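Local coordinates for reticulocyte binding protein (Streptococcus agalactiae COH1, PDB 3FAW) that probably hydrolyses alpha-1,6-glucosidic linkages of pullulan and related alpha-glucans as a secreted, cell-wall-attached streptococcal pullulanase, at residues S744-F752 against L806-G814. Sequence-based numbering, arbitrary orientation.
Sequences SKGDIYAVF and LTAIVIKVG
The Y749 ring carries K812 over one face: CG of the lysine stands 4.1 Å from the ring centroid and 27° off the ring normal, a CH-pi contact. With K812 CG anti to its own backbone N (chi1 178°) and the chain extended beyond, the methylenes run alongside the tyrosine, and K812 CE arrives 3.6 Å from Y749 OH. K812 NZ ends 4.1 Å from D747 OD2, past salt-bridge range, while K745 makes a long salt bridge to the same oxygen; each attraction is probably modest. On the other side of the sheet, the F752 ring has I809 O at its edge, in plane, with F752 CD2 3.4 Å from that oxygen, while CD1 of I811 approaches obliquely, 4.0 Å from F752 CE2.

The backbone evidence is a regular antiparallel ladder, its strand directions 170° apart. Paired N-H...O bonds join I748 with V813, A750 with I811 and F752 with I809, the last pair including the shortest, F752 N to I809 O at 2.7 Å. Between them, Y749-K812 and V751-V810 are non-hydrogen-bonded pairs; V751 CG1 meets V810 CG2 at 4.0 Å.

In the C-terminal domain's five-stranded antiparallel sheet, 748-754 is the middle strand, flanked by 736-742, and 807-813 adjoins outermost strand 775-778. On the Y749 and V751 face, A808 packs on helix 590-609; on the opposite face, L801 touches F752 and I811, and I803 touches F752 and I809.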
loop_
_atom_site.group_PDB
_atom_site.type_symbol
_atom_site.label_atom_id
_atom_site.label_comp_id
_atom_site.label_asym_id
_atom_site.label_seq_id
_atom_site.Cartn_x
_atom_site.Cartn_y
_atom_site.Cartn_z
ATOM N N SER A 744 8.470 -8.874 30.889
ATOM C CA SER A 744 9.010 -7.933 31.877
ATOM C C SER A 744 8.698 -8.307 33.333
ATOM O O SER A 744 9.417 -7.900 34.245
ATOM C CB SER A 744 8.506 -6.515 31.582
ATOM O OG SER A 744 7.090 -6.483 31.488
ATOM N N LYS A 745 7.631 -9.073 33.546
ATOM C CA LYS A 745 7.300 -9.588 34.880
ATOM C C LYS A 745 8.043 -10.895 35.159
ATOM O O LYS A 745 8.142 -11.325 36.310
ATOM C CB LYS A 745 5.804 -9.860 35.005
ATOM C CG LYS A 745 4.876 -8.756 34.513
ATOM C CD LYS A 745 3.403 -9.188 34.558
ATOM C CE LYS A 745 3.107 -10.247 35.635
ATOM N NZ LYS A 745 1.654 -10.588 35.717
ATOM N N GLY A 746 8.514 -11.532 34.080
ATOM C CA GLY A 746 9.275 -12.787 34.117
ATOM C C GLY A 746 8.493 -13.958 34.749
ATOM O O GLY A 746 9.114 -14.890 35.275
ATOM N N ASP A 747 7.169 -14.026 34.559
ATOM C CA ASP A 747 6.517 -14.902 33.507
ATOM C C ASP A 747 7.256 -15.412 32.263
ATOM O O ASP A 747 7.769 -14.638 31.456
ATOM C CB ASP A 747 5.135 -14.352 33.123
ATOM C CG ASP A 747 4.221 -14.176 34.329
ATOM O OD1 ASP A 747 4.678 -14.404 35.472
ATOM O OD2 ASP A 747 3.048 -13.800 34.130
ATOM N N ILE A 748 7.250 -16.744 32.124
ATOM C CA ILE A 748 7.895 -17.456 31.015
ATOM C C ILE A 748 6.855 -18.099 30.088
ATOM O O ILE A 748 5.907 -18.727 30.559
ATOM C CB ILE A 748 8.845 -18.572 31.546
ATOM C CG1 ILE A 748 10.024 -17.960 32.313
ATOM C CG2 ILE A 748 9.367 -19.442 30.400
ATOM C CD1 ILE A 748 10.789 -18.967 33.172
ATOM N N TYR A 749 7.052 -17.951 28.776
ATOM C CA TYR A 749 6.186 -18.569 27.762
ATOM C C TYR A 749 7.010 -19.401 26.777
ATOM O O TYR A 749 7.981 -18.902 26.208
ATOM C CB TYR A 749 5.409 -17.498 26.988
ATOM C CG TYR A 749 4.391 -16.746 27.818
ATOM C CD1 TYR A 749 3.046 -17.101 27.797
ATOM C CD2 TYR A 749 4.774 -15.677 28.622
ATOM C CE1 TYR A 749 2.106 -16.411 28.565
ATOM C CE2 TYR A 749 3.843 -14.982 29.392
ATOM C CZ TYR A 749 2.512 -15.353 29.358
ATOM O OH TYR A 749 1.590 -14.666 30.120
ATOM N N ALA A 750 6.619 -20.659 26.573
ATOM C CA ALA A 750 7.300 -21.546 25.618
ATOM C C ALA A 750 6.343 -21.998 24.520
ATOM O O ALA A 750 5.264 -22.512 24.813
ATOM C CB ALA A 750 7.879 -22.757 26.334
ATOM N N VAL A 751 6.755 -21.810 23.265
ATOM C CA VAL A 751 5.948 -22.169 22.093
ATOM C C VAL A 751 6.556 -23.373 21.370
ATOM O O VAL A 751 7.739 -23.362 21.029
ATOM C CB VAL A 751 5.868 -20.997 21.080
ATOM C CG1 VAL A 751 4.897 -21.335 19.942
ATOM C CG2 VAL A 751 5.459 -19.703 21.777
ATOM N N PHE A 752 5.737 -24.399 21.140
ATOM C CA PHE A 752 6.149 -25.611 20.431
ATOM C C PHE A 752 5.306 -25.780 19.171
ATOM O O PHE A 752 4.080 -25.756 19.249
ATOM C CB PHE A 752 5.954 -26.843 21.317
ATOM C CG PHE A 752 6.699 -26.786 22.626
ATOM C CD1 PHE A 752 7.944 -27.383 22.758
ATOM C CD2 PHE A 752 6.143 -26.155 23.731
ATOM C CE1 PHE A 752 8.628 -27.339 23.962
ATOM C CE2 PHE A 752 6.819 -26.105 24.934
ATOM C CZ PHE A 752 8.064 -26.700 25.050
ATOM N N LEU A 806 1.253 -32.079 13.376
ATOM C CA LEU A 806 0.493 -30.875 13.024
ATOM C C LEU A 806 -0.202 -30.228 14.232
ATOM O O LEU A 806 -1.393 -29.902 14.178
ATOM C CB LEU A 806 -0.524 -31.204 11.925
ATOM C CG LEU A 806 0.050 -31.894 10.681
ATOM C CD1 LEU A 806 -1.002 -31.961 9.587
ATOM C CD2 LEU A 806 1.300 -31.174 10.177
ATOM N N THR A 807 0.558 -30.042 15.308
ATOM C CA THR A 807 0.024 -29.518 16.569
ATOM C C THR A 807 0.925 -28.416 17.131
ATOM O O THR A 807 2.156 -28.522 17.084
ATOM C CB THR A 807 -0.117 -30.642 17.624
ATOM O OG1 THR A 807 -0.984 -31.667 17.122
ATOM C CG2 THR A 807 -0.677 -30.103 18.941
ATOM N N ALA A 808 0.300 -27.358 17.648
ATOM C CA ALA A 808 1.014 -26.283 18.338
ATOM C C ALA A 808 0.681 -26.320 19.825
ATOM O O ALA A 808 -0.488 -26.413 20.193
ATOM C CB ALA A 808 0.642 -24.925 17.741
ATOM N N ILE A 809 1.708 -26.258 20.670
ATOM C CA ILE A 809 1.523 -26.210 22.121
ATOM C C ILE A 809 2.221 -24.985 22.719
ATOM O O ILE A 809 3.388 -24.732 22.431
ATOM C CB ILE A 809 2.074 -27.477 22.824
ATOM C CG1 ILE A 809 1.540 -28.760 22.170
ATOM C CG2 ILE A 809 1.698 -27.468 24.299
ATOM C CD1 ILE A 809 0.055 -28.967 22.339
ATOM N N VAL A 810 1.507 -24.230 23.550
ATOM C CA VAL A 810 2.123 -23.134 24.303
ATOM C C VAL A 810 1.953 -23.379 25.799
ATOM O O VAL A 810 0.838 -23.615 26.275
ATOM C CB VAL A 810 1.550 -21.746 23.936
ATOM C CG1 VAL A 810 2.212 -20.659 24.781
ATOM C CG2 VAL A 810 1.748 -21.453 22.455
ATOM N N ILE A 811 3.071 -23.334 26.523
ATOM C CA ILE A 811 3.080 -23.491 27.978
ATOM C C ILE A 811 3.483 -22.174 28.645
ATOM O O ILE A 811 4.356 -21.463 28.150
ATOM C CB ILE A 811 4.057 -24.603 28.429
ATOM C CG1 ILE A 811 3.749 -25.920 27.710
ATOM C CG2 ILE A 811 3.967 -24.812 29.932
ATOM C CD1 ILE A 811 4.651 -27.080 28.118
ATOM N N LYS A 812 2.833 -21.862 29.766
ATOM C CA LYS A 812 3.171 -20.700 30.588
ATOM C C LYS A 812 3.610 -21.150 31.981
ATOM O O LYS A 812 2.940 -21.972 32.616
ATOM C CB LYS A 812 1.959 -19.772 30.723
ATOM C CG LYS A 812 2.185 -18.539 31.599
ATOM C CD LYS A 812 0.871 -17.947 32.075
ATOM C CE LYS A 812 1.094 -16.760 32.996
ATOM N NZ LYS A 812 -0.191 -16.220 33.525
ATOM N N VAL A 813 4.728 -20.599 32.451
ATOM C CA VAL A 813 5.172 -20.777 33.835
ATOM C C VAL A 813 5.109 -19.430 34.554
ATOM O O VAL A 813 5.909 -18.533 34.274
ATOM C CB VAL A 813 6.600 -21.346 33.909
ATOM C CG1 VAL A 813 7.051 -21.488 35.365
ATOM C CG2 VAL A 813 6.671 -22.691 33.191
ATOM N N GLY A 814 4.146 -19.292 35.463
ATOM C CA GLY A 814 3.998 -18.078 36.267
ATOM C C GLY A 814 5.014 -18.014 37.394
ATOM O O GLY A 814 5.896 -17.150 37.401
HETATM O O HOH W 1 8.189 -17.662 35.618
#